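Local structure of molybdopterin molybdotransferase (Pyrococcus horikoshii, 1UZ5) at residues Arg347-Val352 / Asp376-Ile381; Gly327-Lys332 / Glu395-Lys400. The protein probably catalyses the magnesium-dependent insertion of molybdate into adenylyl-molybdopterin, yielding Mo-molybdopterin and AMP in molybdenum cofactor biosynthesis. All blocks are in the same frame, centred on the assembly; numbering follows the deposited sequence.

Interaction 1: residues Arg347-Val352 / Asp376-Ile381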
# COMPACT_ATOMS: atom_id res chain seq x y z
N ARG A 347 -7.87 30.26 -6.23
CA ARG A 347 -8.01 28.97 -5.56
C ARG A 347 -6.71 28.68 -4.82
O ARG A 347 -5.65 28.59 -5.43
CB ARG A 347 -8.27 27.88 -6.60
CG ARG A 347 -8.69 26.54 -6.03
CD ARG A 347 -8.93 25.54 -7.14
NE ARG A 347 -9.61 24.34 -6.67
CZ ARG A 347 -10.85 24.32 -6.18
NH1 ARG A 347 -11.54 25.45 -6.10
NH2 ARG A 347 -11.39 23.18 -5.78
N GLN A 348 -6.78 28.54 -3.50
CA GLN A 348 -5.57 28.28 -2.72
C GLN A 348 -5.64 27.07 -1.80
O GLN A 348 -6.71 26.68 -1.35
CB GLN A 348 -5.21 29.51 -1.88
CG GLN A 348 -6.16 29.79 -0.74
CD GLN A 348 -5.64 30.85 0.20
OE1 GLN A 348 -5.36 31.98 -0.20
NE2 GLN A 348 -5.49 30.49 1.48
N PHE A 349 -4.47 26.49 -1.54
CA PHE A 349 -4.36 25.33 -0.67
C PHE A 349 -3.54 25.72 0.56
O PHE A 349 -2.34 25.97 0.46
CB PHE A 349 -3.70 24.17 -1.41
CG PHE A 349 -4.47 23.71 -2.61
CD1 PHE A 349 -4.47 24.46 -3.78
CD2 PHE A 349 -5.24 22.55 -2.55
CE1 PHE A 349 -5.21 24.05 -4.89
CE2 PHE A 349 -5.99 22.14 -3.65
CZ PHE A 349 -5.97 22.89 -4.83
N LEU A 350 -4.20 25.76 1.70
CA LEU A 350 -3.58 26.14 2.96
C LEU A 350 -2.95 24.99 3.74
O LEU A 350 -3.63 24.03 4.12
CB LEU A 350 -4.62 26.82 3.85
CG LEU A 350 -4.21 27.15 5.29
CD1 LEU A 350 -3.13 28.21 5.26
CD2 LEU A 350 -5.41 27.62 6.08
N PRO A 351 -1.63 25.06 3.98
CA PRO A 351 -0.95 24.01 4.74
C PRO A 351 -1.45 24.07 6.17
O PRO A 351 -1.56 25.16 6.74
CB PRO A 351 0.52 24.40 4.63
CG PRO A 351 0.58 25.14 3.33
CD PRO A 351 -0.66 25.99 3.39
N VAL A 352 -1.75 22.92 6.77
CA VAL A 352 -2.22 22.91 8.14
C VAL A 352 -1.54 21.84 8.97
O VAL A 352 -0.97 20.88 8.44
CB VAL A 352 -3.75 22.65 8.22
CG1 VAL A 352 -4.49 23.66 7.37
CG2 VAL A 352 -4.06 21.23 7.76
N ASP A 376 0.94 18.83 8.10
CA ASP A 376 0.44 17.45 8.06
C ASP A 376 -0.40 17.23 6.82
O ASP A 376 -0.61 16.09 6.39
CB ASP A 376 -0.38 17.15 9.31
CG ASP A 376 0.46 17.21 10.57
OD1 ASP A 376 1.55 16.60 10.58
OD2 ASP A 376 0.03 17.85 11.55
N GLY A 377 -0.89 18.32 6.25
CA GLY A 377 -1.71 18.24 5.06
C GLY A 377 -2.17 19.63 4.64
O GLY A 377 -1.66 20.63 5.14
N PHE A 378 -3.13 19.69 3.73
CA PHE A 378 -3.62 20.98 3.28
C PHE A 378 -5.13 21.02 3.15
O PHE A 378 -5.78 19.99 2.96
CB PHE A 378 -2.97 21.37 1.95
CG PHE A 378 -3.27 20.43 0.82
CD1 PHE A 378 -4.54 20.39 0.24
CD2 PHE A 378 -2.28 19.59 0.32
CE1 PHE A 378 -4.82 19.52 -0.82
CE2 PHE A 378 -2.55 18.72 -0.74
CZ PHE A 378 -3.82 18.69 -1.31
N VAL A 379 -5.68 22.23 3.26
CA VAL A 379 -7.11 22.45 3.12
C VAL A 379 -7.29 23.31 1.87
O VAL A 379 -6.65 24.35 1.74
CB VAL A 379 -7.67 23.21 4.34
CG1 VAL A 379 -9.13 23.53 4.11
CG2 VAL A 379 -7.51 22.37 5.59
N GLU A 380 -8.15 22.86 0.96
CA GLU A 380 -8.40 23.58 -0.28
C GLU A 380 -9.52 24.61 -0.14
O GLU A 380 -10.65 24.26 0.22
CB GLU A 380 -8.74 22.59 -1.39
CG GLU A 380 -9.23 23.19 -2.69
CD GLU A 380 -9.70 22.14 -3.69
OE1 GLU A 380 -10.60 21.35 -3.35
OE2 GLU A 380 -9.15 22.10 -4.81
N ILE A 381 -9.19 25.87 -0.41
CA ILE A 381 -10.15 26.97 -0.32
C ILE A 381 -10.50 27.42 -1.73
O ILE A 381 -9.65 27.95 -2.45
CB ILE A 381 -9.55 28.15 0.44
CG1 ILE A 381 -8.83 27.64 1.69
CG2 ILE A 381 -10.65 29.13 0.82
CD1 ILE A 381 -8.19 28.72 2.53
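Arg-347 and Glu-380 form a salt bridge at one end of an antiparallel strand pair in the MoeA C-terminal region (domain IV). The bridge runs from Arg-347 NH2 to Glu-380 OE2, but NH2 is modelled too tightly for its length to be trusted; Arg-347 NE also lies 2.9 Å from OE2. With CG anti to the backbone N (chi1 -169°) and the chain extended to NE, the guanidinium reaches the Glu-380 carboxylate, their planes 62° apart; NH1 pairs with Glu-383. A methionine here would remove the guanidinium and would probably leave the carboxylates of Glu-380 and Glu-383 without their shared positive partner.

Along the strands, Gln-348 and Leu-350 each exchange two backbone bonds with Ile-381 and Val-379 respectively, Ile-381 N to Gln-348 O measuring 2.8 Å. Register shifts at the far end, where Val-352 faces both Asp-376 and Gly-377 in a classic beta bulge: Val-352 O takes Asp-376 N at 2.8 Å and, weakly, Gly-377 N.

On the sheet side carrying Glu-380, the edge of the Phe-349 ring addresses the face of Phe-378 in an offset T-shaped pair, planes 87° apart, with Phe-349 CD2 3.5 Å from Phe-378 CE1. Both rings pack on Thr-309 and Leu-313 of helix 304-322. On the other side, Gln-348 runs alongside Ile-381, and Val-352 crosses Val-379 nearly perpendicularly, its CG1 3.7 Å from Val-379 CG2.

Interaction 2: residues Gly327-Lys332 / Glu395-Lys400. With SO4 (sulfate ion), chain C.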
# COMPACT_ATOMS: atom_id res chain seq x y z
N GLY A 327 -6.07 6.27 -7.15
CA GLY A 327 -7.15 6.69 -6.27
C GLY A 327 -6.89 6.17 -4.87
O GLY A 327 -7.67 5.37 -4.34
N LYS A 328 -5.80 6.62 -4.27
CA LYS A 328 -5.42 6.19 -2.93
C LYS A 328 -4.98 7.40 -2.10
O LYS A 328 -4.00 7.33 -1.36
CB LYS A 328 -4.26 5.19 -3.02
CG LYS A 328 -4.28 4.09 -1.96
CD LYS A 328 -5.34 3.04 -2.28
CE LYS A 328 -5.26 1.86 -1.34
NZ LYS A 328 -6.24 0.79 -1.68
N ILE A 329 -5.71 8.50 -2.22
CA ILE A 329 -5.38 9.72 -1.49
C ILE A 329 -6.02 9.73 -0.10
O ILE A 329 -7.21 9.48 0.05
CB ILE A 329 -5.86 10.99 -2.24
CG1 ILE A 329 -5.34 10.98 -3.68
CG2 ILE A 329 -5.38 12.23 -1.51
CD1 ILE A 329 -6.05 9.99 -4.59
N GLY A 330 -5.21 10.03 0.91
CA GLY A 330 -5.71 10.06 2.27
C GLY A 330 -6.27 11.41 2.68
O GLY A 330 -5.58 12.42 2.60
N LYS A 331 -7.53 11.42 3.11
CA LYS A 331 -8.19 12.64 3.54
C LYS A 331 -8.78 12.48 4.94
O LYS A 331 -9.11 11.38 5.36
CB LYS A 331 -9.31 13.03 2.56
CG LYS A 331 -8.82 13.48 1.20
CD LYS A 331 -9.95 14.07 0.37
CE LYS A 331 -9.45 14.62 -0.95
NZ LYS A 331 -10.53 15.28 -1.73
N LYS A 332 -8.90 13.60 5.65
CA LYS A 332 -9.44 13.60 7.00
C LYS A 332 -10.13 14.92 7.29
O LYS A 332 -9.61 15.99 6.97
CB LYS A 332 -8.33 13.37 8.02
CG LYS A 332 -8.80 13.44 9.47
CD LYS A 332 -7.65 13.29 10.44
CE LYS A 332 -8.13 13.38 11.88
NZ LYS A 332 -7.01 13.26 12.85
N GLU A 395 -12.21 19.60 5.01
CA GLU A 395 -11.60 18.37 4.53
C GLU A 395 -10.10 18.64 4.45
O GLU A 395 -9.67 19.70 3.99
CB GLU A 395 -12.15 18.01 3.15
CG GLU A 395 -11.88 16.58 2.70
CD GLU A 395 -12.63 15.56 3.53
OE1 GLU A 395 -13.87 15.68 3.65
OE2 GLU A 395 -11.98 14.63 4.06
N VAL A 396 -9.30 17.68 4.90
CA VAL A 396 -7.85 17.84 4.87
C VAL A 396 -7.17 16.68 4.15
O VAL A 396 -7.30 15.53 4.55
CB VAL A 396 -7.26 17.92 6.30
CG1 VAL A 396 -5.74 18.00 6.24
CG2 VAL A 396 -7.82 19.14 7.02
N THR A 397 -6.44 17.00 3.09
CA THR A 397 -5.71 15.97 2.35
C THR A 397 -4.36 15.88 3.05
O THR A 397 -3.59 16.83 3.05
CB THR A 397 -5.50 16.36 0.88
OG1 THR A 397 -6.76 16.42 0.21
CG2 THR A 397 -4.61 15.33 0.18
N LEU A 398 -4.09 14.73 3.65
CA LEU A 398 -2.84 14.53 4.37
C LEU A 398 -1.66 14.22 3.47
O LEU A 398 -1.82 13.68 2.38
CB LEU A 398 -3.01 13.42 5.41
CG LEU A 398 -3.77 13.79 6.69
CD1 LEU A 398 -5.16 14.30 6.35
CD2 LEU A 398 -3.85 12.57 7.59
N PHE A 399 -0.47 14.57 3.94
CA PHE A 399 0.74 14.31 3.19
C PHE A 399 1.22 12.90 3.51
O PHE A 399 2.24 12.72 4.18
CB PHE A 399 1.82 15.33 3.55
CG PHE A 399 1.48 16.74 3.15
CD1 PHE A 399 1.05 17.02 1.86
CD2 PHE A 399 1.61 17.78 4.06
CE1 PHE A 399 0.76 18.32 1.47
CE2 PHE A 399 1.32 19.09 3.68
CZ PHE A 399 0.89 19.36 2.39
N LYS A 400 0.48 11.91 3.04
CA LYS A 400 0.81 10.51 3.27
C LYS A 400 1.05 10.27 4.76
O LYS A 400 0.19 10.57 5.59
CB LYS A 400 2.04 10.13 2.45
CG LYS A 400 2.48 8.67 2.58
CD LYS A 400 3.40 8.25 1.45
CE LYS A 400 4.47 9.29 1.17
NZ LYS A 400 5.20 9.67 2.41
S SO4 C . -3.16 -0.97 0.96
O1 SO4 C . -4.56 -0.93 0.14
O2 SO4 C . -2.25 -1.71 0.11
O3 SO4 C . -2.74 0.25 1.20
O4 SO4 C . -3.48 -1.76 2.12
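Lys-332 and Val-396 form a hydrogen-bonded antiparallel pair where strand 331-336 runs beside strand 391-398. Lys-332 N reaches Val-396 O at 2.7 Å. The return bond, Val-396 N to Lys-332 O, is equally short but more bent (133° at the hydrogen), its donor standing above the carbonyl plane. Leu-398 N adds a third bond, to Gly-330 O at 2.9 Å, and between them CA of Lys-331 makes a CA-H...O contact with Val-396 O.

Side-chain contacts set lysine methylenes against polar oxygens and methyl groups. The extended chain of Lys-331 slants over Thr-397, CE lying 3.4 Å from OG1, and crosses Glu-395 at about a right angle. Glu-395, bent at chi2 (68°), brings OE2 to 3.5 Å from Lys-331 CB, yet Lys-331 NZ stays 6.0 Å from OE2, too far for a salt bridge. Methyl CG2 of Ile-329 meets CG2 of Thr-397 at 3.6 Å. On the opposite face, Leu-398 CD1 touches CB of Lys-332, a residue whose NZ is hydrogen-bonded to Gly-356 O.

Of the charged contacts, Lys-328 NZ donates to sulfate O1 at 3.0 Å, Arg-158 N and Arg-325 NH1 also gripping this ion, probably from the crystallisation liquor, and Lys-400 NZ is paired with Glu-218.

Strand 377-381 borders the other side of strand 391-398, Phe-378 touching Thr-397 and Val-379 touching Val-396, while Phe-399 beyond the strand end packs on helix 304-322.

Both interactions belong to one sheet, where strand 377-381 lies directly beside strand 391-398; along the chain, interaction 1 is nested within the loop that interaction 2 closes. Their join is backbone and aromatic: Asp-376 O and Phe-399 N are probably hydrogen-bonded at 2.9 Å, and Phe-378 CD2 lies 3.5 Å from Phe-399 CE1, both rings resting on helix 304-322. Interaction 1 is the more buried, with seven backbone bonds, one of them weak, an aromatic pair and, at one end, a salt bridge of less certain geometry. Interaction 2 is shorter and largely at the surface; three backbone bonds and lysine methylenes carry it, and NZ of Lys-328, Lys-332 and Lys-400 finds partners beyond it.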